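Local coordinates for protein protocadherin gamma-B3 (Homo sapiens, PDB 5K8R) that probably mediates calcium-dependent homophilic cell adhesion through its extracellular cadherin repeats, and may help establish and maintain specific neuronal connections in the brain, at residues N35-A40 / V79-L84; N135-Y140 / G158-E163; Q175-L180 / R199-D204; P210-D215 / V234-M239; Q324-D329 / G378-E383. All blocks are in the same frame, centred on the assembly; numbering follows the deposited sequence.

The five contacts are strung along four cadherin repeats, and all are only partly buried. Contact 1 closes the edge of a sheet in repeat 1 and lies under the second subunit. Contacts 2 and 3 belong to repeat 2 and reach the same sheet, but contact 2 spans facing sheets with an arginine, waters and a proline-tyrosine CH-pi contact, whereas contact 3 is a regular antiparallel pairing rich in histidines. Contact 4 pairs the first strand of repeat 3 antiparallel, with an apolar inner face and exposed outer residues. Contacts 2, 3 and 4 each contribute a calcium ligand at an interrepeat junction; contact 5, at the far end, instead has crowded carboxylates and a sodium ion.

Contact 1: residues N35-A40 / V79-L84; sequences NLRVIA and VAEKPL
Arg37 crosses Val79 at a slant and reaches Glu81 with its guanidinium. From CB, a first torsion of 55° sets Arg37 CG between the backbone N and the carbonyl carbon, where it presses on Val79 CG1 at 3.4 Å. The chain then runs extended over the same methyl: Arg37 CD passes it loosely, and Arg37 NE comes to 3.7 Å from Val79 CG1. That methyl also sits over one face of the guanidinium, toward its rim, and touches Ile39 CG1 as well. Arg37 NH1 forms a salt bridge with Glu81 OE2 at 3.0 Å, from above the carboxylate plane, the guanidinium and carboxylate planes standing 71° apart. Asn35 ND2 grips the same oxygen, Glu81 OE2, at 2.7 Å, nearly along its C-O axis; the two donors arrive from opposite faces of the carboxylate. In the backbone, Arg37 and Val79 form an antiparallel hydrogen-bonded pair, with Arg37 N to Val79 O at 3.1 Å and Val79 N to Arg37 O at 2.9 Å. Leu36 CD2 meets Ala80 CB at 3.5 Å. The second subunit lies against this edge: its Ser321 packs on Arg37, and its Glu322 accepts a bond from Lys82 N. One carboxylate oxygen thus ties together Asn35 and Arg37, and the two donors probably stabilise the negative charge of Glu81 beside the dimer interface.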
# COMPACT_ATOMS: atom_id res chain seq x y z
N ASN A 35 22.69 68.42 -37.92
CA ASN A 35 22.82 67.99 -36.53
C ASN A 35 21.91 66.80 -36.22
O ASN A 35 21.01 66.87 -35.39
CB ASN A 35 22.54 69.16 -35.58
CG ASN A 35 22.97 68.88 -34.16
OD1 ASN A 35 23.84 68.04 -33.91
ND2 ASN A 35 22.37 69.58 -33.20
N LEU A 36 22.16 65.70 -36.93
CA LEU A 36 21.39 64.49 -36.72
C LEU A 36 21.59 63.97 -35.30
O LEU A 36 22.68 64.08 -34.74
CB LEU A 36 21.81 63.41 -37.72
CG LEU A 36 21.95 63.80 -39.19
CD1 LEU A 36 22.44 62.61 -40.01
CD2 LEU A 36 20.64 64.32 -39.74
N ARG A 37 20.53 63.42 -34.72
CA ARG A 37 20.68 62.79 -33.41
C ARG A 37 19.61 61.73 -33.22
O ARG A 37 18.54 61.78 -33.83
CB ARG A 37 20.64 63.82 -32.27
CG ARG A 37 19.41 64.70 -32.27
CD ARG A 37 19.55 65.82 -31.25
NE ARG A 37 18.39 66.71 -31.26
CZ ARG A 37 18.24 67.73 -32.10
NH1 ARG A 37 19.17 67.99 -33.01
NH2 ARG A 37 17.15 68.49 -32.04
N VAL A 38 19.91 60.77 -32.35
CA VAL A 38 19.00 59.67 -32.05
C VAL A 38 18.13 60.06 -30.86
O VAL A 38 18.59 60.76 -29.95
CB VAL A 38 19.78 58.37 -31.78
CG1 VAL A 38 20.73 58.55 -30.60
CG2 VAL A 38 18.84 57.20 -31.55
N ILE A 39 16.88 59.61 -30.88
CA ILE A 39 15.94 59.91 -29.81
C ILE A 39 15.26 58.65 -29.29
O ILE A 39 14.40 58.07 -29.96
CB ILE A 39 14.85 60.90 -30.27
CG1 ILE A 39 15.49 62.24 -30.67
CG2 ILE A 39 13.81 61.10 -29.18
CD1 ILE A 39 16.06 63.01 -29.50
N ALA A 40 15.66 58.22 -28.10
CA ALA A 40 15.11 57.03 -27.47
C ALA A 40 15.57 56.97 -26.02
O ALA A 40 16.73 57.26 -25.72
CB ALA A 40 15.54 55.78 -28.22
N VAL A 79 16.27 62.51 -35.41
CA VAL A 79 15.80 63.85 -35.73
C VAL A 79 16.88 64.77 -36.30
O VAL A 79 18.00 64.82 -35.81
CB VAL A 79 15.16 64.53 -34.50
CG1 VAL A 79 16.20 64.72 -33.41
CG2 VAL A 79 14.55 65.87 -34.90
N ALA A 80 16.50 65.49 -37.35
CA ALA A 80 17.38 66.43 -38.02
C ALA A 80 16.76 67.82 -37.91
O ALA A 80 15.55 67.97 -37.73
CB ALA A 80 17.58 66.07 -39.50
N GLU A 81 17.61 68.84 -38.00
CA GLU A 81 17.15 70.22 -37.94
C GLU A 81 17.64 70.97 -39.17
O GLU A 81 18.51 70.50 -39.92
CB GLU A 81 17.61 70.92 -36.66
CG GLU A 81 19.05 70.66 -36.26
CD GLU A 81 19.42 71.34 -34.96
OE1 GLU A 81 19.06 72.53 -34.79
OE2 GLU A 81 20.05 70.69 -34.10
N LYS A 82 17.06 72.15 -39.38
CA LYS A 82 17.30 72.97 -40.56
C LYS A 82 17.14 72.19 -41.87
O LYS A 82 18.11 71.96 -42.58
CB LYS A 82 18.71 73.58 -40.50
CG LYS A 82 18.92 74.51 -39.32
CD LYS A 82 20.32 75.09 -39.32
CE LYS A 82 20.52 76.06 -38.16
NZ LYS A 82 20.28 75.40 -36.85
N PRO A 83 15.90 71.78 -42.20
CA PRO A 83 14.68 71.93 -41.39
C PRO A 83 14.47 70.75 -40.43
O PRO A 83 15.10 69.71 -40.60
CB PRO A 83 13.57 71.96 -42.45
CG PRO A 83 14.09 71.09 -43.53
CD PRO A 83 15.60 71.27 -43.55
N LEU A 84 13.61 70.93 -39.44
CA LEU A 84 13.33 69.87 -38.48
C LEU A 84 12.53 68.75 -39.15
O LEU A 84 11.55 69.01 -39.85
CB LEU A 84 12.56 70.42 -37.28
CG LEU A 84 13.38 71.08 -36.18
CD1 LEU A 84 12.46 71.76 -35.18
CD2 LEU A 84 14.26 70.06 -35.48

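Contact 2: residues N135-Y140 / G158-E163; sequences NSLQQY and GSRYPE. With CA (calcium ion), chain B.
Arg160 NH2 donates to Gln138 O at 3.1 Å, with an N-H...O angle of 155°; the oxygen lies in the guanidinium plane, but the nitrogen stands above the carbonyl plane. The aliphatic part of Arg160, from CB to CD, curls round the same oxygen because the chain bends at its second torsion (77°). Over one face of the guanidinium sits Leu137, whose CD2 is 3.5 Å from Arg160 CZ; Leu137 CG is anti to its own backbone N, which carries the branch across the arginine. Arg160 NE has its salt-bridge partner outside, Glu154. Farther along, Pro162 covers one face of the Tyr140 ring in a CH-pi contact: Pro162 CD lies 3.7 Å from the centroid of the Tyr140 ring, 14° off its normal, while Arg160 O approaches the ring edge. One water accepts from both Gln138 N (3.0 Å) and Arg160 N (2.9 Å), and a second links Arg160 O to the hydroxyl of Tyr140, which also bonds to Ser126 and Ala127. No direct backbone bond joins the two segments. At the start of 135-140, Asn135 O binds a calcium ion at 2.4 Å, with Asp129, Asp131 and Asp186 among the other ligands. Strands 138-140 and 160-163 run nearly parallel, their axes approaching to 6.8 Å, and belong to different sheets: the first edges 177-186, the second lies beside 148-154.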
# COMPACT_ATOMS: atom_id res chain seq x y z
N ASN A 135 18.75 28.20 -31.65
CA ASN A 135 19.64 28.36 -30.51
C ASN A 135 19.01 27.86 -29.22
O ASN A 135 19.73 27.63 -28.24
CB ASN A 135 20.05 29.82 -30.36
CG ASN A 135 20.77 30.35 -31.59
OD1 ASN A 135 21.38 29.59 -32.34
ND2 ASN A 135 20.70 31.66 -31.79
N SER A 136 17.68 27.69 -29.18
CA SER A 136 17.00 27.12 -28.03
C SER A 136 16.36 25.77 -28.33
O SER A 136 15.84 25.14 -27.40
CB SER A 136 15.92 28.09 -27.52
OG SER A 136 14.94 28.34 -28.51
N LEU A 137 16.38 25.32 -29.58
CA LEU A 137 15.86 24.00 -29.92
C LEU A 137 16.75 22.93 -29.32
O LEU A 137 17.94 22.84 -29.66
CB LEU A 137 15.77 23.85 -31.44
CG LEU A 137 14.79 22.81 -31.98
CD1 LEU A 137 13.36 23.19 -31.61
CD2 LEU A 137 14.93 22.67 -33.48
N GLN A 138 16.20 22.13 -28.42
CA GLN A 138 16.98 21.21 -27.61
C GLN A 138 16.98 19.80 -28.20
O GLN A 138 16.06 19.40 -28.93
CB GLN A 138 16.46 21.17 -26.17
CG GLN A 138 16.50 22.51 -25.46
CD GLN A 138 17.89 23.13 -25.46
OE1 GLN A 138 18.89 22.43 -25.33
NE2 GLN A 138 17.95 24.44 -25.63
N GLN A 139 18.02 19.05 -27.87
CA GLN A 139 18.16 17.65 -28.22
C GLN A 139 18.59 16.90 -26.97
O GLN A 139 19.62 17.25 -26.37
CB GLN A 139 19.17 17.45 -29.35
CG GLN A 139 19.04 16.13 -30.09
CD GLN A 139 18.07 16.20 -31.25
OE1 GLN A 139 17.46 15.20 -31.63
NE2 GLN A 139 17.94 17.39 -31.83
N TYR A 140 17.81 15.90 -26.57
CA TYR A 140 18.03 15.21 -25.31
C TYR A 140 18.65 13.84 -25.54
O TYR A 140 18.30 13.14 -26.49
CB TYR A 140 16.71 15.07 -24.54
CG TYR A 140 16.09 16.40 -24.17
CD1 TYR A 140 16.46 17.05 -23.00
CD2 TYR A 140 15.16 17.00 -25.00
CE1 TYR A 140 15.90 18.27 -22.66
CE2 TYR A 140 14.59 18.22 -24.66
CZ TYR A 140 14.97 18.85 -23.50
OH TYR A 140 14.41 20.06 -23.16
N GLY A 158 7.06 22.42 -32.57
CA GLY A 158 8.36 21.92 -32.95
C GLY A 158 9.35 21.78 -31.80
O GLY A 158 10.42 21.19 -32.00
N SER A 159 9.03 22.30 -30.62
CA SER A 159 9.93 22.17 -29.48
C SER A 159 9.96 20.73 -28.99
O SER A 159 8.94 20.04 -28.96
CB SER A 159 9.49 23.10 -28.35
OG SER A 159 8.20 22.76 -27.88
N ARG A 160 11.14 20.28 -28.59
CA ARG A 160 11.35 18.90 -28.18
C ARG A 160 11.15 18.74 -26.67
O ARG A 160 11.40 19.67 -25.90
CB ARG A 160 12.76 18.42 -28.56
CG ARG A 160 12.99 18.18 -30.05
CD ARG A 160 13.16 19.48 -30.82
NE ARG A 160 13.44 19.24 -32.23
CZ ARG A 160 14.66 19.22 -32.76
NH1 ARG A 160 14.83 19.00 -34.05
NH2 ARG A 160 15.72 19.43 -31.98
N TYR A 161 10.70 17.55 -26.27
CA TYR A 161 10.61 17.20 -24.87
C TYR A 161 10.91 15.72 -24.72
O TYR A 161 10.53 14.92 -25.60
CB TYR A 161 9.24 17.54 -24.27
CG TYR A 161 8.07 16.74 -24.82
CD1 TYR A 161 7.62 15.60 -24.18
CD2 TYR A 161 7.42 17.15 -25.98
CE1 TYR A 161 6.55 14.88 -24.67
CE2 TYR A 161 6.35 16.43 -26.48
CZ TYR A 161 5.92 15.30 -25.82
OH TYR A 161 4.86 14.58 -26.32
N PRO A 162 11.59 15.32 -23.64
CA PRO A 162 11.95 13.91 -23.47
C PRO A 162 11.00 13.15 -22.57
O PRO A 162 10.27 13.74 -21.76
CB PRO A 162 13.35 14.00 -22.85
CG PRO A 162 13.26 15.23 -21.99
CD PRO A 162 12.29 16.18 -22.67
N GLU A 163 11.01 11.82 -22.69
CA GLU A 163 10.25 10.93 -21.83
C GLU A 163 11.09 9.70 -21.53
O GLU A 163 11.74 9.15 -22.42
CB GLU A 163 8.92 10.51 -22.47
CG GLU A 163 7.86 11.60 -22.51
CD GLU A 163 6.56 11.12 -23.13
OE1 GLU A 163 6.59 10.10 -23.85
OE2 GLU A 163 5.52 11.76 -22.89
CA CA B . 21.07 28.21 -26.34
O HOH W 1 13.25 22.06 -27.85
O HOH W 2 13.35 21.41 -25.02

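Contact 3: residues Q175-L180 / R199-D204; sequences QPHHHL and RVIVAD. With CA (calcium ion), chain J.
Backbone bonds come first: His178 and Val200 form a hydrogen-bonded antiparallel pair, with His178 N to Val200 O and Val200 N to His178 O both at 2.9 Å. A third bond, Val202 N to Pro176 O at 2.9 Å, is almost straight (177°). His177 CA leans on Val200 O in a CA-H...O contact of 3.3 Å. Van der Waals contacts occupy both faces of the sheet. On the face of His177, His179, Arg199 and Ile201, the His177 ring lies beside Ile201, His177 NE2 being 3.6 Å from Ile201 CD1, while His179 CE1 rests 3.8 Å from Arg199 CD. On the face of His178 and Val200, Val202 CG2 meets the edge of the His178 ring, and Leu180 CD1 approaches Val200 CG2. The ionic contacts lead outward: Arg199 NH2 forms a salt bridge with Glu109, and Asp204 OD1 coordinates a calcium ion together with Glu114 and Glu173. The segments belong to a hairpin of strands 177-186 and 193-203; strand 107-113 flanks the second, and Phe148 packs on Leu180 and Val200.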
# COMPACT_ATOMS: atom_id res chain seq x y z
N GLN A 175 17.47 -4.26 -7.10
CA GLN A 175 18.13 -2.96 -7.18
C GLN A 175 17.13 -1.86 -6.84
O GLN A 175 16.22 -1.58 -7.63
CB GLN A 175 18.73 -2.74 -8.57
CG GLN A 175 19.63 -1.53 -8.67
CD GLN A 175 20.31 -1.43 -10.02
OE1 GLN A 175 20.20 -2.32 -10.86
NE2 GLN A 175 21.03 -0.33 -10.25
N PRO A 176 17.25 -1.23 -5.67
CA PRO A 176 16.26 -0.23 -5.26
C PRO A 176 16.48 1.15 -5.86
O PRO A 176 15.59 2.01 -5.73
CB PRO A 176 16.42 -0.19 -3.74
CG PRO A 176 17.86 -0.52 -3.52
CD PRO A 176 18.24 -1.50 -4.61
N HIS A 177 17.62 1.41 -6.49
CA HIS A 177 17.92 2.73 -7.04
C HIS A 177 18.63 2.59 -8.37
O HIS A 177 19.46 1.69 -8.55
CB HIS A 177 18.77 3.56 -6.07
CG HIS A 177 18.10 3.85 -4.76
ND1 HIS A 177 18.00 2.91 -3.75
CD2 HIS A 177 17.50 4.97 -4.30
CE1 HIS A 177 17.37 3.45 -2.73
NE2 HIS A 177 17.05 4.69 -3.03
N HIS A 178 18.32 3.50 -9.30
CA HIS A 178 18.98 3.58 -10.59
C HIS A 178 19.39 5.03 -10.83
O HIS A 178 18.57 5.93 -10.66
CB HIS A 178 18.07 3.09 -11.72
CG HIS A 178 17.63 1.67 -11.57
ND1 HIS A 178 18.29 0.61 -12.15
CD2 HIS A 178 16.58 1.13 -10.91
CE1 HIS A 178 17.68 -0.51 -11.85
NE2 HIS A 178 16.63 -0.23 -11.09
N HIS A 179 20.65 5.24 -11.20
CA HIS A 179 21.20 6.58 -11.38
C HIS A 179 21.39 6.84 -12.87
O HIS A 179 22.28 6.26 -13.50
CB HIS A 179 22.51 6.73 -10.61
CG HIS A 179 22.36 6.55 -9.13
ND1 HIS A 179 21.99 7.57 -8.29
CD2 HIS A 179 22.52 5.46 -8.35
CE1 HIS A 179 21.94 7.12 -7.05
NE2 HIS A 179 22.25 5.84 -7.06
N LEU A 180 20.56 7.72 -13.42
CA LEU A 180 20.57 8.05 -14.84
C LEU A 180 21.11 9.46 -15.05
O LEU A 180 21.07 10.31 -14.15
CB LEU A 180 19.16 7.95 -15.43
CG LEU A 180 18.36 6.69 -15.07
CD1 LEU A 180 16.98 6.74 -15.71
CD2 LEU A 180 19.11 5.44 -15.49
N ARG A 199 17.68 10.23 -10.12
CA ARG A 199 17.75 9.11 -9.19
C ARG A 199 16.37 8.46 -9.14
O ARG A 199 15.47 8.92 -8.44
CB ARG A 199 18.20 9.56 -7.80
CG ARG A 199 18.16 8.45 -6.76
CD ARG A 199 18.92 8.81 -5.49
NE ARG A 199 18.45 10.06 -4.89
CZ ARG A 199 19.11 11.21 -4.94
NH1 ARG A 199 20.28 11.27 -5.56
NH2 ARG A 199 18.61 12.29 -4.36
N VAL A 200 16.21 7.38 -9.91
CA VAL A 200 14.98 6.59 -9.89
C VAL A 200 15.00 5.71 -8.65
O VAL A 200 15.86 4.83 -8.52
CB VAL A 200 14.84 5.76 -11.17
CG1 VAL A 200 13.61 4.87 -11.08
CG2 VAL A 200 14.78 6.66 -12.39
N ILE A 201 14.06 5.94 -7.74
CA ILE A 201 13.90 5.12 -6.55
C ILE A 201 12.75 4.15 -6.79
O ILE A 201 11.63 4.57 -7.10
CB ILE A 201 13.66 5.99 -5.30
CG1 ILE A 201 13.65 5.13 -4.04
CG2 ILE A 201 12.38 6.79 -5.44
CD1 ILE A 201 13.73 5.93 -2.75
N VAL A 202 13.03 2.86 -6.65
CA VAL A 202 12.06 1.82 -6.97
C VAL A 202 11.12 1.66 -5.78
O VAL A 202 11.54 1.21 -4.70
CB VAL A 202 12.75 0.49 -7.32
CG1 VAL A 202 11.72 -0.53 -7.79
CG2 VAL A 202 13.82 0.71 -8.37
N ALA A 203 9.85 2.02 -5.96
CA ALA A 203 8.86 1.84 -4.91
C ALA A 203 8.52 0.36 -4.75
O ALA A 203 8.38 -0.37 -5.74
CB ALA A 203 7.60 2.64 -5.22
N ASP A 204 8.39 -0.07 -3.50
CA ASP A 204 8.17 -1.48 -3.20
C ASP A 204 6.74 -1.90 -3.53
O ASP A 204 5.79 -1.15 -3.32
CB ASP A 204 8.46 -1.77 -1.73
CG ASP A 204 8.33 -3.24 -1.39
OD1 ASP A 204 8.89 -4.08 -2.12
OD2 ASP A 204 7.65 -3.57 -0.39
CA CA J . 8.73 -6.25 -3.53

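Contact 4: residues P210-D215 / V234-M239; sequences PVFTQD and VMAIDM. With CA (calcium ion), chain H.
The Phe212 ring lies with one face over Ala236 CB, offset toward its rim, and turns its edge to Val234, whose CG2 is 4.1 Å from Phe212 CE1. CG of Phe212 stands anti to the carbonyl carbon (chi1 -83°), which swings the ring along the partner strand, so that Phe212 CD1 comes to 3.3 Å from Met235 O. Thr213 and Met235 cross at a slant on the exposed side, where Thr213 CG2 touches Met235 CG at 3.7 Å; the threonine hydroxyl itself bonds to Tyr217. Pro210 lies alongside Asp238, its ring CG 3.9 Å from Asp238 OD2, while both carboxylate oxygens of this aspartate chelate a calcium ion, at 2.5 Å for OD1 and 2.4 Å for OD2. The backbones are held by Ile237 N to Val211 O (2.8 Å), Val211 N to Ile237 O and Thr213 N to Met235 O. Val211 and Ile237 point together to the outer face, Phe212 and Ala236 to the inner one. Short strand 211-212 thus edges strand 230-237, whose other neighbour in the sheet is 270-273, and the inner face packs on the opposite sheet through Ala299 and Cys301 of strand 298-308 and Val289 and Ala291 of strand 284-292.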
# COMPACT_ATOMS: atom_id res chain seq x y z
N PRO A 210 5.14 -14.48 2.14
CA PRO A 210 6.00 -15.01 3.21
C PRO A 210 6.46 -16.42 2.89
O PRO A 210 5.78 -17.18 2.20
CB PRO A 210 5.09 -14.98 4.44
CG PRO A 210 4.02 -13.98 4.11
CD PRO A 210 3.81 -14.11 2.63
N VAL A 211 7.64 -16.77 3.40
CA VAL A 211 8.24 -18.08 3.18
C VAL A 211 8.69 -18.63 4.52
O VAL A 211 9.58 -18.05 5.17
CB VAL A 211 9.43 -18.01 2.20
CG1 VAL A 211 10.16 -19.34 2.18
CG2 VAL A 211 8.94 -17.64 0.80
N PHE A 212 8.09 -19.74 4.94
CA PHE A 212 8.50 -20.39 6.18
C PHE A 212 9.86 -21.06 5.99
O PHE A 212 10.16 -21.61 4.93
CB PHE A 212 7.47 -21.42 6.61
CG PHE A 212 6.32 -20.85 7.38
CD1 PHE A 212 6.48 -20.45 8.70
CD2 PHE A 212 5.07 -20.72 6.80
CE1 PHE A 212 5.42 -19.92 9.41
CE2 PHE A 212 4.01 -20.19 7.51
CZ PHE A 212 4.19 -19.79 8.82
N THR A 213 10.68 -21.01 7.05
CA THR A 213 11.98 -21.65 7.00
C THR A 213 11.86 -23.17 6.95
O THR A 213 12.76 -23.85 6.44
CB THR A 213 12.83 -21.23 8.20
OG1 THR A 213 12.22 -21.72 9.40
CG2 THR A 213 12.93 -19.72 8.27
N GLN A 214 10.76 -23.72 7.47
CA GLN A 214 10.50 -25.15 7.43
C GLN A 214 9.03 -25.38 7.15
O GLN A 214 8.17 -24.64 7.64
CB GLN A 214 10.88 -25.83 8.75
CG GLN A 214 12.33 -25.67 9.17
CD GLN A 214 12.63 -26.32 10.50
OE1 GLN A 214 11.82 -27.08 11.03
NE2 GLN A 214 13.79 -26.01 11.07
N ASP A 215 8.74 -26.41 6.35
CA ASP A 215 7.36 -26.83 6.13
C ASP A 215 6.83 -27.69 7.27
O ASP A 215 5.65 -28.08 7.23
CB ASP A 215 7.25 -27.60 4.81
CG ASP A 215 7.47 -26.71 3.60
OD1 ASP A 215 7.12 -25.51 3.67
OD2 ASP A 215 8.01 -27.20 2.59
N VAL A 234 8.24 -20.70 15.15
CA VAL A 234 8.20 -20.68 13.69
C VAL A 234 8.81 -19.38 13.18
O VAL A 234 9.01 -18.41 13.92
CB VAL A 234 6.77 -20.87 13.17
CG1 VAL A 234 6.14 -22.12 13.78
CG2 VAL A 234 5.92 -19.65 13.47
N MET A 235 9.11 -19.37 11.89
CA MET A 235 9.78 -18.22 11.28
C MET A 235 9.39 -18.14 9.81
O MET A 235 9.46 -19.14 9.08
CB MET A 235 11.30 -18.33 11.41
CG MET A 235 12.07 -17.18 10.78
SD MET A 235 11.86 -15.63 11.68
CE MET A 235 12.95 -14.56 10.74
N ALA A 236 8.98 -16.95 9.38
CA ALA A 236 8.65 -16.66 7.99
C ALA A 236 9.44 -15.44 7.55
O ALA A 236 9.59 -14.48 8.31
CB ALA A 236 7.15 -16.42 7.80
N ILE A 237 9.93 -15.48 6.31
CA ILE A 237 10.77 -14.42 5.75
C ILE A 237 10.02 -13.78 4.59
O ILE A 237 9.46 -14.48 3.74
CB ILE A 237 12.13 -14.96 5.29
CG1 ILE A 237 12.85 -15.65 6.46
CG2 ILE A 237 12.99 -13.84 4.72
CD1 ILE A 237 14.19 -16.24 6.08
N ASP A 238 10.01 -12.44 4.57
CA ASP A 238 9.37 -11.68 3.50
C ASP A 238 10.39 -10.69 2.96
O ASP A 238 10.87 -9.82 3.70
CB ASP A 238 8.12 -10.96 4.01
CG ASP A 238 7.17 -10.58 2.89
OD1 ASP A 238 7.64 -10.11 1.83
OD2 ASP A 238 5.95 -10.75 3.08
N MET A 239 10.72 -10.83 1.69
CA MET A 239 11.69 -9.99 1.06
C MET A 239 11.27 -8.56 0.80
O MET A 239 12.09 -7.76 0.48
CB MET A 239 12.13 -10.63 -0.23
CG MET A 239 12.92 -11.90 -0.05
SD MET A 239 14.17 -11.67 1.19
CE MET A 239 15.19 -13.10 0.92
CA CA H . 5.34 -9.50 1.10

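Contact 5: residues Q324-D329 / G378-E383; sequences QHIQED and GALDRE. With NA (sodium ion), chain M.
The carboxylates of Glu328 and Asp381 lie side by side and point the same way, with their planes 71° apart. Their oxygens, Glu328 OE1 and Asp381 OD1, come to 3.0 Å without a hydrogen bond. Each finds a backbone donor instead: Arg382 N reaches Glu328 OE1 at 2.9 Å, nearly along its C-O axis, while Glu383 N closes an Asx turn on Asp381 OD1 from above that carboxylate plane. A first torsion of 63° in Glu328, with an extended chain beyond, sends its carboxylate to the loop. On the apolar side, Leu380 CD1 meets Ile326 CG2 at 3.7 Å, their side chains crossing at about a right angle. A sodium ion joins the backbones, bound by Glu328 O and Leu380 O, each at 2.5 Å. Asp381-Arg382-Glu383 is a DRE sequence like Asp171-Arg172-Glu173 of repeat 2, whose Asp171 and Glu173 bind calcium. With no fifth repeat in this fragment, the close carboxylates are consistent with an incomplete calcium site; they do not ligate the sodium, and backbone N-H groups, with the ion at longer range, probably offset their charge in part.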
# COMPACT_ATOMS: atom_id res chain seq x y z
N GLN A 324 -15.04 -61.18 52.40
CA GLN A 324 -13.88 -61.12 53.30
C GLN A 324 -13.93 -62.24 54.34
O GLN A 324 -13.56 -62.04 55.50
CB GLN A 324 -13.76 -59.75 53.97
CG GLN A 324 -13.71 -58.59 52.99
CD GLN A 324 -13.60 -57.25 53.69
OE1 GLN A 324 -13.54 -57.18 54.91
NE2 GLN A 324 -13.57 -56.17 52.91
N HIS A 325 -14.39 -63.42 53.93
CA HIS A 325 -14.56 -64.55 54.82
C HIS A 325 -13.71 -65.72 54.36
O HIS A 325 -13.55 -65.96 53.16
CB HIS A 325 -16.03 -64.99 54.88
CG HIS A 325 -16.94 -63.98 55.51
ND1 HIS A 325 -18.30 -63.97 55.31
CD2 HIS A 325 -16.68 -62.94 56.34
CE1 HIS A 325 -18.84 -62.97 55.98
NE2 HIS A 325 -17.87 -62.33 56.62
N ILE A 326 -13.15 -66.45 55.32
CA ILE A 326 -12.38 -67.67 55.06
C ILE A 326 -12.79 -68.71 56.10
O ILE A 326 -12.82 -68.42 57.30
CB ILE A 326 -10.86 -67.44 55.13
CG1 ILE A 326 -10.44 -66.26 54.25
CG2 ILE A 326 -10.12 -68.69 54.71
CD1 ILE A 326 -9.00 -65.85 54.46
N GLN A 327 -13.11 -69.92 55.63
CA GLN A 327 -13.37 -71.02 56.55
C GLN A 327 -12.05 -71.59 57.05
O GLN A 327 -11.10 -71.76 56.28
CB GLN A 327 -14.20 -72.11 55.86
CG GLN A 327 -15.61 -71.67 55.51
CD GLN A 327 -16.44 -72.78 54.90
OE1 GLN A 327 -15.93 -73.86 54.61
NE2 GLN A 327 -17.73 -72.52 54.71
N GLU A 328 -12.00 -71.89 58.35
CA GLU A 328 -10.73 -72.28 58.97
C GLU A 328 -10.23 -73.62 58.45
O GLU A 328 -9.02 -73.86 58.45
CB GLU A 328 -10.88 -72.31 60.49
CG GLU A 328 -11.86 -73.35 61.01
CD GLU A 328 -11.92 -73.38 62.53
OE1 GLU A 328 -11.10 -72.68 63.17
OE2 GLU A 328 -12.77 -74.11 63.08
N ASP A 329 -11.13 -74.50 58.01
CA ASP A 329 -10.76 -75.81 57.51
C ASP A 329 -10.56 -75.82 56.00
O ASP A 329 -10.59 -76.90 55.38
CB ASP A 329 -11.80 -76.85 57.91
CG ASP A 329 -13.15 -76.60 57.27
OD1 ASP A 329 -13.45 -75.44 56.94
OD2 ASP A 329 -13.92 -77.58 57.11
N GLY A 378 -1.12 -71.87 54.53
CA GLY A 378 -0.81 -72.32 55.85
C GLY A 378 -1.98 -72.75 56.65
O GLY A 378 -3.05 -72.81 56.15
N ALA A 379 -1.76 -73.04 57.92
CA ALA A 379 -2.84 -73.48 58.78
C ALA A 379 -3.75 -72.32 59.15
O ALA A 379 -3.37 -71.15 59.09
CB ALA A 379 -2.29 -74.14 60.04
N LEU A 380 -4.98 -72.65 59.54
CA LEU A 380 -5.98 -71.67 59.93
C LEU A 380 -6.77 -72.17 61.12
O LEU A 380 -7.13 -73.35 61.18
CB LEU A 380 -6.93 -71.35 58.77
CG LEU A 380 -6.35 -70.60 57.57
CD1 LEU A 380 -7.40 -70.46 56.48
CD2 LEU A 380 -5.82 -69.24 57.99
N ASP A 381 -7.06 -71.27 62.05
CA ASP A 381 -7.89 -71.59 63.21
C ASP A 381 -8.42 -70.28 63.77
O ASP A 381 -7.64 -69.41 64.16
CB ASP A 381 -7.09 -72.35 64.27
CG ASP A 381 -7.98 -72.97 65.34
OD1 ASP A 381 -9.15 -72.56 65.46
OD2 ASP A 381 -7.50 -73.87 66.06
N ARG A 382 -9.74 -70.15 63.83
CA ARG A 382 -10.38 -68.95 64.35
C ARG A 382 -10.13 -68.75 65.85
O ARG A 382 -10.11 -67.61 66.32
CB ARG A 382 -11.89 -68.98 64.08
CG ARG A 382 -12.65 -67.83 64.70
CD ARG A 382 -14.14 -67.93 64.40
NE ARG A 382 -14.92 -66.94 65.14
CZ ARG A 382 -14.90 -65.63 64.88
NH1 ARG A 382 -15.64 -64.80 65.60
NH2 ARG A 382 -14.15 -65.16 63.89
N GLU A 383 -9.93 -69.84 66.58
CA GLU A 383 -9.69 -69.74 68.01
C GLU A 383 -8.33 -69.10 68.32
O GLU A 383 -8.16 -68.49 69.38
CB GLU A 383 -9.78 -71.12 68.66
CG GLU A 383 -9.96 -71.10 70.17
CD GLU A 383 -11.37 -70.72 70.57
OE1 GLU A 383 -12.32 -71.04 69.81
OE2 GLU A 383 -11.54 -70.10 71.64
NA NA M . -8.52 -75.25 60.42